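Local coordinates for protein ornithine decarboxylase (Entamoeba histolytica, PDB 4AIB) that probably catalyses the pyridoxal 5'-phosphate-dependent decarboxylation of L-ornithine to putrescine, the entry step of polyamine synthesis, working as a homodimer, at residues A266-S271 and F357-A362; F31-V36 and I381-L386; Q24-W29 and S272-R277. All blocks are in the same frame, centred on the assembly; numbering follows the deposited sequence.

Contact 1 of 3, residues A266-S271 and F357-A362; sequences AFHLVS and FPNMGA
Leu-269 lies alongside Phe-357, both side chains pointing the same way, and its CD2 branch comes within 4.0 Å of Phe-357 CD1. With chi1 at -177° the leucine CG trails away from its own nitrogen, bringing CD2 to that ring atom, while Leu-269 CB meets CG of Met-360 at 3.9 Å. The methionine chain, bent at both chi2 and chi3, folds in on this same apolar face, where Trp-29 also packs against Met-360 and Leu-269.

Beneath these side chains the backbones pair antiparallel, in the C-terminal beta domain that accompanies the barrel in this decarboxylase family. Leu-269 and Phe-357 form a hydrogen-bonded pair: Phe-357 N gives to Leu-269 O at 2.7 Å, and Leu-269 N gives back to Phe-357 O at 3.2 Å. Then the chain turns a corner at Pro-358 and Asn-359, and Met-360 N returns to Phe-267 O at 2.8 Å.

At that corner a side chain becomes the acceptor. His-268 ND1 accepts from the backbone N of Asn-359 (3.1 Å, 173° at the hydrogen), the donor tilted from the ring plane, and the Asn-359 amide runs beside the ring, turned 51° from it. His-268 NE2 bonds to Asp-32 OD2. Since ND1 is an acceptor here, the imidazole proton probably sits on NE2, and bonds at both nitrogens fix the ring's rotation.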
loop_
_atom_site.group_PDB
_atom_site.type_symbol
_atom_site.label_atom_id
_atom_site.label_comp_id
_atom_site.label_asym_id
_atom_site.label_seq_id
_atom_site.Cartn_x
_atom_site.Cartn_y
_atom_site.Cartn_z
ATOM N N ALA A 266 -19.569 -4.143 6.534
ATOM C CA ALA A 266 -19.290 -5.574 6.649
ATOM C C ALA A 266 -18.371 -5.913 7.821
ATOM O O ALA A 266 -18.593 -6.902 8.523
ATOM C CB ALA A 266 -18.700 -6.099 5.350
ATOM N N PHE A 267 -17.341 -5.095 8.020
ATOM C CA PHE A 267 -16.331 -5.362 9.042
ATOM C C PHE A 267 -16.209 -4.245 10.073
ATOM O O PHE A 267 -16.460 -3.075 9.776
ATOM C CB PHE A 267 -14.968 -5.619 8.395
ATOM C CG PHE A 267 -14.897 -6.900 7.613
ATOM C CD1 PHE A 267 -14.612 -8.105 8.248
ATOM C CD2 PHE A 267 -15.110 -6.903 6.238
ATOM C CE1 PHE A 267 -14.543 -9.287 7.528
ATOM C CE2 PHE A 267 -15.045 -8.082 5.513
ATOM C CZ PHE A 267 -14.760 -9.276 6.159
ATOM N N HIS A 268 -15.827 -4.626 11.288
ATOM C CA HIS A 268 -15.542 -3.677 12.356
ATOM C C HIS A 268 -14.208 -4.003 12.957
ATOM O O HIS A 268 -13.983 -5.124 13.419
ATOM C CB HIS A 268 -16.634 -3.711 13.420
ATOM C CG HIS A 268 -18.027 -3.489 12.877
ATOM N ND1 HIS A 268 -18.453 -2.287 12.451
ATOM C CD2 HIS A 268 -19.094 -4.368 12.706
ATOM C CE1 HIS A 268 -19.725 -2.388 12.025
ATOM N NE2 HIS A 268 -20.117 -3.662 12.182
ATOM N N LEU A 269 -13.305 -3.028 12.938
ATOM C CA LEU A 269 -11.958 -3.212 13.468
ATOM C C LEU A 269 -11.909 -2.875 14.957
ATOM O O LEU A 269 -12.401 -1.826 15.374
ATOM C CB LEU A 269 -10.956 -2.355 12.685
ATOM C CG LEU A 269 -9.463 -2.449 13.023
ATOM C CD1 LEU A 269 -8.889 -3.813 12.666
ATOM C CD2 LEU A 269 -8.691 -1.346 12.315
ATOM N N VAL A 270 -11.328 -3.778 15.748
ATOM C CA VAL A 270 -11.145 -3.563 17.187
ATOM C C VAL A 270 -9.657 -3.648 17.527
ATOM O O VAL A 270 -9.119 -4.734 17.748
ATOM C CB VAL A 270 -11.937 -4.577 18.044
ATOM C CG1 VAL A 270 -11.925 -4.164 19.509
ATOM C CG2 VAL A 270 -13.370 -4.708 17.553
ATOM N N SER A 271 -9.002 -2.494 17.574
ATOM C CA SER A 271 -7.552 -2.443 17.740
ATOM C C SER A 271 -7.114 -2.201 19.185
ATOM O O SER A 271 -7.854 -1.628 19.984
ATOM C CB SER A 271 -6.955 -1.391 16.803
ATOM O OG SER A 271 -7.302 -1.673 15.457
ATOM N N PHE A 357 -13.087 0.770 15.576
ATOM C CA PHE A 357 -13.311 1.552 14.369
ATOM C C PHE A 357 -14.540 0.993 13.652
ATOM O O PHE A 357 -14.456 -0.054 13.004
ATOM C CB PHE A 357 -12.080 1.507 13.455
ATOM C CG PHE A 357 -10.860 2.168 14.038
ATOM C CD1 PHE A 357 -9.987 1.455 14.856
ATOM C CD2 PHE A 357 -10.574 3.500 13.759
ATOM C CE1 PHE A 357 -8.860 2.062 15.392
ATOM C CE2 PHE A 357 -9.448 4.112 14.291
ATOM C CZ PHE A 357 -8.591 3.391 15.109
ATOM N N PRO A 358 -15.692 1.679 13.781
ATOM C CA PRO A 358 -16.940 1.187 13.202
ATOM C C PRO A 358 -16.949 1.298 11.683
ATOM O O PRO A 358 -16.508 2.310 11.131
ATOM C CB PRO A 358 -18.010 2.113 13.806
ATOM C CG PRO A 358 -17.331 2.864 14.904
ATOM C CD PRO A 358 -15.898 2.953 14.488
ATOM N N ASN A 359 -17.447 0.248 11.031
ATOM C CA ASN A 359 -17.571 0.180 9.574
ATOM C C ASN A 359 -16.244 0.363 8.830
ATOM O O ASN A 359 -15.940 1.449 8.327
ATOM C CB ASN A 359 -18.636 1.161 9.060
ATOM C CG ASN A 359 -19.956 1.037 9.801
ATOM O OD1 ASN A 359 -20.468 -0.064 10.008
ATOM N ND2 ASN A 359 -20.516 2.173 10.196
ATOM N N MET A 360 -15.460 -0.710 8.782
ATOM C CA MET A 360 -14.205 -0.732 8.036
ATOM C C MET A 360 -14.312 -1.739 6.891
ATOM O O MET A 360 -15.409 -2.013 6.406
ATOM C CB MET A 360 -13.031 -1.071 8.961
ATOM C CG MET A 360 -12.804 -0.078 10.093
ATOM S SD MET A 360 -12.219 1.543 9.559
ATOM C CE MET A 360 -10.515 1.182 9.137
ATOM N N GLY A 361 -13.180 -2.281 6.451
ATOM C CA GLY A 361 -13.176 -3.266 5.371
ATOM C C GLY A 361 -13.292 -2.650 3.988
ATOM O O GLY A 361 -12.910 -3.272 2.995
ATOM N N ALA A 362 -13.827 -1.431 3.925
ATOM C CA ALA A 362 -13.919 -0.684 2.676
ATOM C C ALA A 362 -12.527 -0.233 2.238
ATOM O O ALA A 362 -12.012 0.783 2.714
ATOM C CB ALA A 362 -14.855 0.507 2.833
#

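Contact 2 of 3, residues F31-V36 and I381-L386; sequences FDTEGV and IYTLPL
Phe-31 and Thr-383 form a parallel bridge, and two backbone bonds on the two sides of the threonine hold it. Phe-31 N donates to Tyr-382 O at 2.8 Å, and Leu-384 N donates to Phe-31 O at 3.0 Å.

Apolar contact follows the same register. CB of Phe-31 rests on CG2 of Ile-381 at 4.0 Å. The methyl of Thr-383 comes at the edge of the Phe-31 ring, close to its plane, with Thr-383 CG2 4.1 Å from Phe-31 CD2. Phe-267 also meets the Phe-31 ring, planes at about 45°. Farther on, Thr-33 and Leu-386 cross at about a right angle, with Thr-33 CB 3.5 Å from Leu-386 CD2, while Glu-34 runs past Leu-386 in the opposite direction. Leu-384 sets its CD2 3.4 Å from Asp-32 OD1: the aspartate's CG stands anti to the backbone N (chi1 -161°), which lays the carboxylate beside the leucine.

In the fold, strand 27-31 belongs to the beta domain, yet helix 33-46 starts right after it and leads into the pyridoxal-binding barrel; the contact joins this strand-to-helix junction to the last modelled residues of the chain.

The polar contacts of the carboxylate belong to the helix start. Asp-32 is its N-cap: OD1 takes a weak bond from Gly-35 N, and OD2 bonds to His-268 NE2, so both carboxylate oxygens have partners.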
loop_
_atom_site.group_PDB
_atom_site.type_symbol
_atom_site.label_atom_id
_atom_site.label_comp_id
_atom_site.label_asym_id
_atom_site.label_seq_id
_atom_site.Cartn_x
_atom_site.Cartn_y
_atom_site.Cartn_z
ATOM N N PHE A 31 -17.032 -9.555 11.888
ATOM C CA PHE A 31 -17.809 -9.702 10.663
ATOM C C PHE A 31 -19.303 -9.518 10.928
ATOM O O PHE A 31 -19.964 -10.398 11.486
ATOM C CB PHE A 31 -17.522 -11.057 10.002
ATOM C CG PHE A 31 -18.170 -11.230 8.655
ATOM C CD1 PHE A 31 -17.870 -10.370 7.603
ATOM C CD2 PHE A 31 -19.073 -12.264 8.433
ATOM C CE1 PHE A 31 -18.465 -10.530 6.361
ATOM C CE2 PHE A 31 -19.671 -12.431 7.192
ATOM C CZ PHE A 31 -19.366 -11.562 6.156
ATOM N N ASP A 32 -19.818 -8.357 10.531
ATOM C CA ASP A 32 -21.227 -8.016 10.709
ATOM C C ASP A 32 -22.046 -8.577 9.551
ATOM O O ASP A 32 -22.174 -7.943 8.501
ATOM C CB ASP A 32 -21.399 -6.495 10.812
ATOM C CG ASP A 32 -22.727 -6.086 11.440
ATOM O OD1 ASP A 32 -23.635 -6.936 11.576
ATOM O OD2 ASP A 32 -22.864 -4.898 11.803
ATOM N N THR A 33 -22.592 -9.773 9.754
ATOM C CA THR A 33 -23.372 -10.467 8.728
ATOM C C THR A 33 -24.666 -9.717 8.409
ATOM O O THR A 33 -25.048 -9.601 7.243
ATOM C CB THR A 33 -23.694 -11.916 9.150
ATOM O OG1 THR A 33 -22.557 -12.496 9.800
ATOM C CG2 THR A 33 -24.076 -12.766 7.949
ATOM N N GLU A 34 -25.324 -9.203 9.449
ATOM C CA GLU A 34 -26.548 -8.413 9.294
ATOM C C GLU A 34 -26.287 -7.081 8.598
ATOM O O GLU A 34 -27.151 -6.573 7.882
ATOM C CB GLU A 34 -27.214 -8.168 10.649
ATOM C CG GLU A 34 -27.972 -9.364 11.204
ATOM C CD GLU A 34 -28.856 -9.008 12.387
ATOM O OE1 GLU A 34 -29.549 -7.968 12.334
ATOM O OE2 GLU A 34 -28.863 -9.776 13.372
ATOM N N GLY A 35 -25.096 -6.526 8.817
ATOM C CA GLY A 35 -24.678 -5.276 8.181
ATOM C C GLY A 35 -24.527 -5.402 6.675
ATOM O O GLY A 35 -24.791 -4.450 5.936
ATOM N N VAL A 36 -24.097 -6.580 6.227
ATOM C CA VAL A 36 -23.989 -6.884 4.803
ATOM C C VAL A 36 -25.383 -7.055 4.204
ATOM O O VAL A 36 -25.689 -6.476 3.161
ATOM C CB VAL A 36 -23.160 -8.164 4.546
ATOM C CG1 VAL A 36 -22.978 -8.402 3.053
ATOM C CG2 VAL A 36 -21.805 -8.079 5.229
ATOM N N ILE A 381 -10.554 -12.865 12.420
ATOM C CA ILE A 381 -11.905 -12.384 12.127
ATOM C C ILE A 381 -12.951 -13.203 12.889
ATOM O O ILE A 381 -13.072 -14.415 12.690
ATOM C CB ILE A 381 -12.211 -12.405 10.609
ATOM C CG1 ILE A 381 -11.118 -11.662 9.827
ATOM C CG2 ILE A 381 -13.583 -11.800 10.328
ATOM C CD1 ILE A 381 -11.058 -12.008 8.352
ATOM N N TYR A 382 -13.693 -12.529 13.765
ATOM C CA TYR A 382 -14.765 -13.158 14.539
ATOM C C TYR A 382 -16.130 -12.730 14.004
ATOM O O TYR A 382 -16.388 -11.539 13.823
ATOM C CB TYR A 382 -14.653 -12.795 16.024
ATOM C CG TYR A 382 -13.348 -13.195 16.679
ATOM C CD1 TYR A 382 -13.194 -14.454 17.262
ATOM C CD2 TYR A 382 -12.270 -12.311 16.729
ATOM C CE1 TYR A 382 -12.000 -14.822 17.865
ATOM C CE2 TYR A 382 -11.073 -12.671 17.330
ATOM C CZ TYR A 382 -10.943 -13.925 17.896
ATOM O OH TYR A 382 -9.756 -14.283 18.493
ATOM N N THR A 383 -17.000 -13.703 13.749
ATOM C CA THR A 383 -18.340 -13.420 13.240
ATOM C C THR A 383 -19.254 -12.947 14.369
ATOM O O THR A 383 -19.302 -13.558 15.440
ATOM C CB THR A 383 -18.950 -14.649 12.527
ATOM O OG1 THR A 383 -18.008 -15.173 11.583
ATOM C CG2 THR A 383 -20.233 -14.272 11.790
ATOM N N LEU A 384 -19.963 -11.848 14.117
ATOM C CA LEU A 384 -20.912 -11.278 15.070
ATOM C C LEU A 384 -22.120 -12.201 15.257
ATOM O O LEU A 384 -22.695 -12.674 14.270
ATOM C CB LEU A 384 -21.364 -9.890 14.600
ATOM C CG LEU A 384 -22.213 -9.012 15.527
ATOM C CD1 LEU A 384 -21.372 -8.386 16.629
ATOM C CD2 LEU A 384 -22.921 -7.930 14.726
ATOM N N PRO A 385 -22.500 -12.465 16.522
ATOM C CA PRO A 385 -23.652 -13.314 16.842
ATOM C C PRO A 385 -24.975 -12.698 16.393
ATOM O O PRO A 385 -25.163 -11.482 16.494
ATOM C CB PRO A 385 -23.606 -13.412 18.371
ATOM C CG PRO A 385 -22.825 -12.224 18.815
ATOM C CD PRO A 385 -21.803 -12.015 17.741
ATOM N N LEU A 386 -25.876 -13.546 15.906
ATOM C CA LEU A 386 -27.182 -13.110 15.410
ATOM C C LEU A 386 -28.212 -14.223 15.537
ATOM O O LEU A 386 -27.880 -15.397 15.388
ATOM C CB LEU A 386 -27.078 -12.635 13.954
ATOM C CG LEU A 386 -26.264 -13.475 12.960
ATOM C CD1 LEU A 386 -27.155 -14.353 12.094
ATOM C CD2 LEU A 386 -25.394 -12.569 12.106
#

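Contact 3 of 3, residues Q24-W29 and S272-R277; sequences QPLGFW and SLHGKR
Ser-272 holds its OG between its own backbone N and carbonyl carbon (chi1 61°), which swings the hydroxyl at Pro-25; Gln-24 starts with the same kind of turn (chi1 61°) and then extends, carrying its amide past Ser-272 CB to Leu-273. Ser-272 OG donates to Pro-25 O at 2.6 Å, in the carbonyl plane and on a lone pair. Next to it, Ser-272 N gives a nearly straight bond to Leu-26 O (3.1 Å, 174°), its nitrogen well above that carbonyl's plane. One serine thus ties two successive carbonyls.

Here strand 27-31 begins beside the long strand 267-281, its antiparallel neighbour in the beta domain, and these bonds fasten the loop leading into it. Gln-24 NE2 makes a long, bent bond to Leu-273 O at 3.3 Å, from above the carbonyl plane though with the oxygen near the amide plane, and a water joins Gln-24 OE1, at 3.0 Å, to Leu-273 N, at 2.8 Å. Each backbone polar atom of Leu-273 therefore has a partner.

Farther along, Leu-26 CD2 approaches His-274 NE2 at 4.2 Å. Pro-104 of the second subunit packs on both of these residues, and Lys-129 of that subunit bonds to His-274 O.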
loop_
_atom_site.group_PDB
_atom_site.type_symbol
_atom_site.label_atom_id
_atom_site.label_comp_id
_atom_site.label_asym_id
_atom_site.label_seq_id
_atom_site.Cartn_x
_atom_site.Cartn_y
_atom_site.Cartn_z
ATOM N N GLN A 24 -2.062 -9.825 24.252
ATOM C CA GLN A 24 -2.998 -9.143 23.350
ATOM C C GLN A 24 -2.429 -8.908 21.944
ATOM O O GLN A 24 -1.306 -8.420 21.802
ATOM C CB GLN A 24 -3.496 -7.822 23.961
ATOM C CG GLN A 24 -2.415 -6.786 24.245
ATOM C CD GLN A 24 -2.970 -5.383 24.418
ATOM O OE1 GLN A 24 -4.013 -5.183 25.044
ATOM N NE2 GLN A 24 -2.268 -4.400 23.867
ATOM N N PRO A 25 -3.209 -9.256 20.902
ATOM C CA PRO A 25 -2.772 -9.043 19.524
ATOM C C PRO A 25 -2.943 -7.587 19.094
ATOM O O PRO A 25 -3.497 -6.780 19.846
ATOM C CB PRO A 25 -3.704 -9.953 18.723
ATOM C CG PRO A 25 -4.960 -9.991 19.524
ATOM C CD PRO A 25 -4.556 -9.857 20.967
ATOM N N LEU A 26 -2.470 -7.264 17.891
ATOM C CA LEU A 26 -2.580 -5.915 17.337
ATOM C C LEU A 26 -4.038 -5.483 17.175
ATOM O O LEU A 26 -4.364 -4.303 17.310
ATOM C CB LEU A 26 -1.845 -5.820 15.994
ATOM C CG LEU A 26 -0.340 -6.121 15.952
ATOM C CD1 LEU A 26 0.138 -6.237 14.513
ATOM C CD2 LEU A 26 0.475 -5.075 16.703
ATOM N N GLY A 27 -4.906 -6.452 16.891
ATOM C CA GLY A 27 -6.339 -6.207 16.760
ATOM C C GLY A 27 -7.087 -7.398 16.195
ATOM O O GLY A 27 -6.486 -8.426 15.873
ATOM N N PHE A 28 -8.406 -7.259 16.083
ATOM C CA PHE A 28 -9.250 -8.287 15.476
ATOM C C PHE A 28 -10.457 -7.691 14.753
ATOM O O PHE A 28 -10.933 -6.609 15.106
ATOM C CB PHE A 28 -9.687 -9.337 16.512
ATOM C CG PHE A 28 -10.546 -8.792 17.621
ATOM C CD1 PHE A 28 -11.933 -8.751 17.492
ATOM C CD2 PHE A 28 -9.974 -8.341 18.806
ATOM C CE1 PHE A 28 -12.727 -8.256 18.514
ATOM C CE2 PHE A 28 -10.764 -7.846 19.833
ATOM C CZ PHE A 28 -12.143 -7.806 19.688
ATOM N N TRP A 29 -10.942 -8.408 13.742
ATOM C CA TRP A 29 -12.085 -7.969 12.945
ATOM C C TRP A 29 -13.365 -8.598 13.413
ATOM O O TRP A 29 -13.376 -9.750 13.850
ATOM C CB TRP A 29 -11.862 -8.301 11.475
ATOM C CG TRP A 29 -10.700 -7.571 10.844
ATOM C CD1 TRP A 29 -9.383 -8.012 10.723
ATOM C CD2 TRP A 29 -10.714 -6.242 10.216
ATOM N NE1 TRP A 29 -8.609 -7.074 10.085
ATOM C CE2 TRP A 29 -9.342 -5.992 9.753
ATOM C CE3 TRP A 29 -11.687 -5.273 9.998
ATOM C CZ2 TRP A 29 -8.988 -4.816 9.107
ATOM C CZ3 TRP A 29 -11.316 -4.091 9.346
ATOM C CH2 TRP A 29 -10.000 -3.870 8.911
ATOM N N SER A 272 -5.908 -2.659 19.508
ATOM C CA SER A 272 -5.341 -2.512 20.846
ATOM C C SER A 272 -4.285 -1.411 20.868
ATOM O O SER A 272 -3.796 -0.993 19.818
ATOM C CB SER A 272 -4.724 -3.833 21.304
ATOM O OG SER A 272 -3.681 -4.228 20.429
ATOM N N LEU A 273 -3.932 -0.956 22.069
ATOM C CA LEU A 273 -2.932 0.096 22.236
ATOM C C LEU A 273 -1.618 -0.444 22.790
ATOM O O LEU A 273 -1.605 -1.200 23.763
ATOM C CB LEU A 273 -3.463 1.209 23.143
ATOM C CG LEU A 273 -4.662 2.028 22.655
ATOM C CD1 LEU A 273 -5.219 2.862 23.797
ATOM C CD2 LEU A 273 -4.293 2.910 21.470
ATOM N N HIS A 274 -0.516 -0.045 22.159
ATOM C CA HIS A 274 0.822 -0.422 22.611
ATOM C C HIS A 274 1.781 0.741 22.571
ATOM O O HIS A 274 2.931 0.606 22.143
ATOM C CB HIS A 274 1.348 -1.620 21.815
ATOM C CG HIS A 274 1.421 -1.387 20.322
ATOM N ND1 HIS A 274 2.527 -0.919 19.717
ATOM C CD2 HIS A 274 0.476 -1.584 19.317
ATOM C CE1 HIS A 274 2.305 -0.818 18.393
ATOM N NE2 HIS A 274 1.049 -1.224 18.150
ATOM N N GLY A 275 1.311 1.900 23.031
ATOM C CA GLY A 275 2.133 3.107 23.074
ATOM C C GLY A 275 1.377 4.365 23.460
ATOM O O GLY A 275 0.244 4.582 23.019
ATOM N N LYS A 276 2.013 5.199 24.281
ATOM C CA LYS A 276 1.411 6.448 24.744
ATOM C C LYS A 276 2.451 7.545 24.962
ATOM O O LYS A 276 3.555 7.282 25.445
ATOM C CB LYS A 276 0.613 6.215 26.033
ATOM C CG LYS A 276 -0.356 7.336 26.382
ATOM C CD LYS A 276 -1.243 6.982 27.567
ATOM C CE LYS A 276 -0.576 7.277 28.901
ATOM N NZ LYS A 276 -1.502 7.035 30.042
ATOM N N ARG A 277 2.086 8.774 24.599
ATOM C CA ARG A 277 2.926 9.945 24.834
ATOM C C ARG A 277 2.077 11.166 25.189
ATOM O O ARG A 277 1.280 11.640 24.376
ATOM C CB ARG A 277 3.817 10.233 23.618
ATOM C CG ARG A 277 4.738 11.433 23.787
ATOM C CD ARG A 277 5.886 11.420 22.790
ATOM N NE ARG A 277 5.445 11.636 21.412
ATOM C CZ ARG A 277 6.265 11.771 20.372
ATOM N NH1 ARG A 277 7.581 11.717 20.541
ATOM N NH2 ARG A 277 5.770 11.963 19.156
HETATM O O HOH W 1 -4.346 -2.227 24.516
#

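How the contacts relate
All three contacts belong to one beta sheet. Contacts 1 and 3 share strand 267-281, and contact 3 meets contact 2 through strand 27-31, which lies between 267-281 and 380-383. Centres of contacts 1 and 2 are about 11 Å apart, of 1 and 3 about 15 Å, of 2 and 3 about 22 Å. Ala-266 O lies 2.8 Å from Asp-32 N between contacts 1 and 2, Val-270 N 2.9 Å from Phe-28 O between 1 and 3, and Tyr-382 N 2.8 Å from Trp-29 O between 2 and 3. The predicted cofactor and proton-donor sites lie away from all three; contact 3 alone touches the second subunit of the dimer, probably the active form.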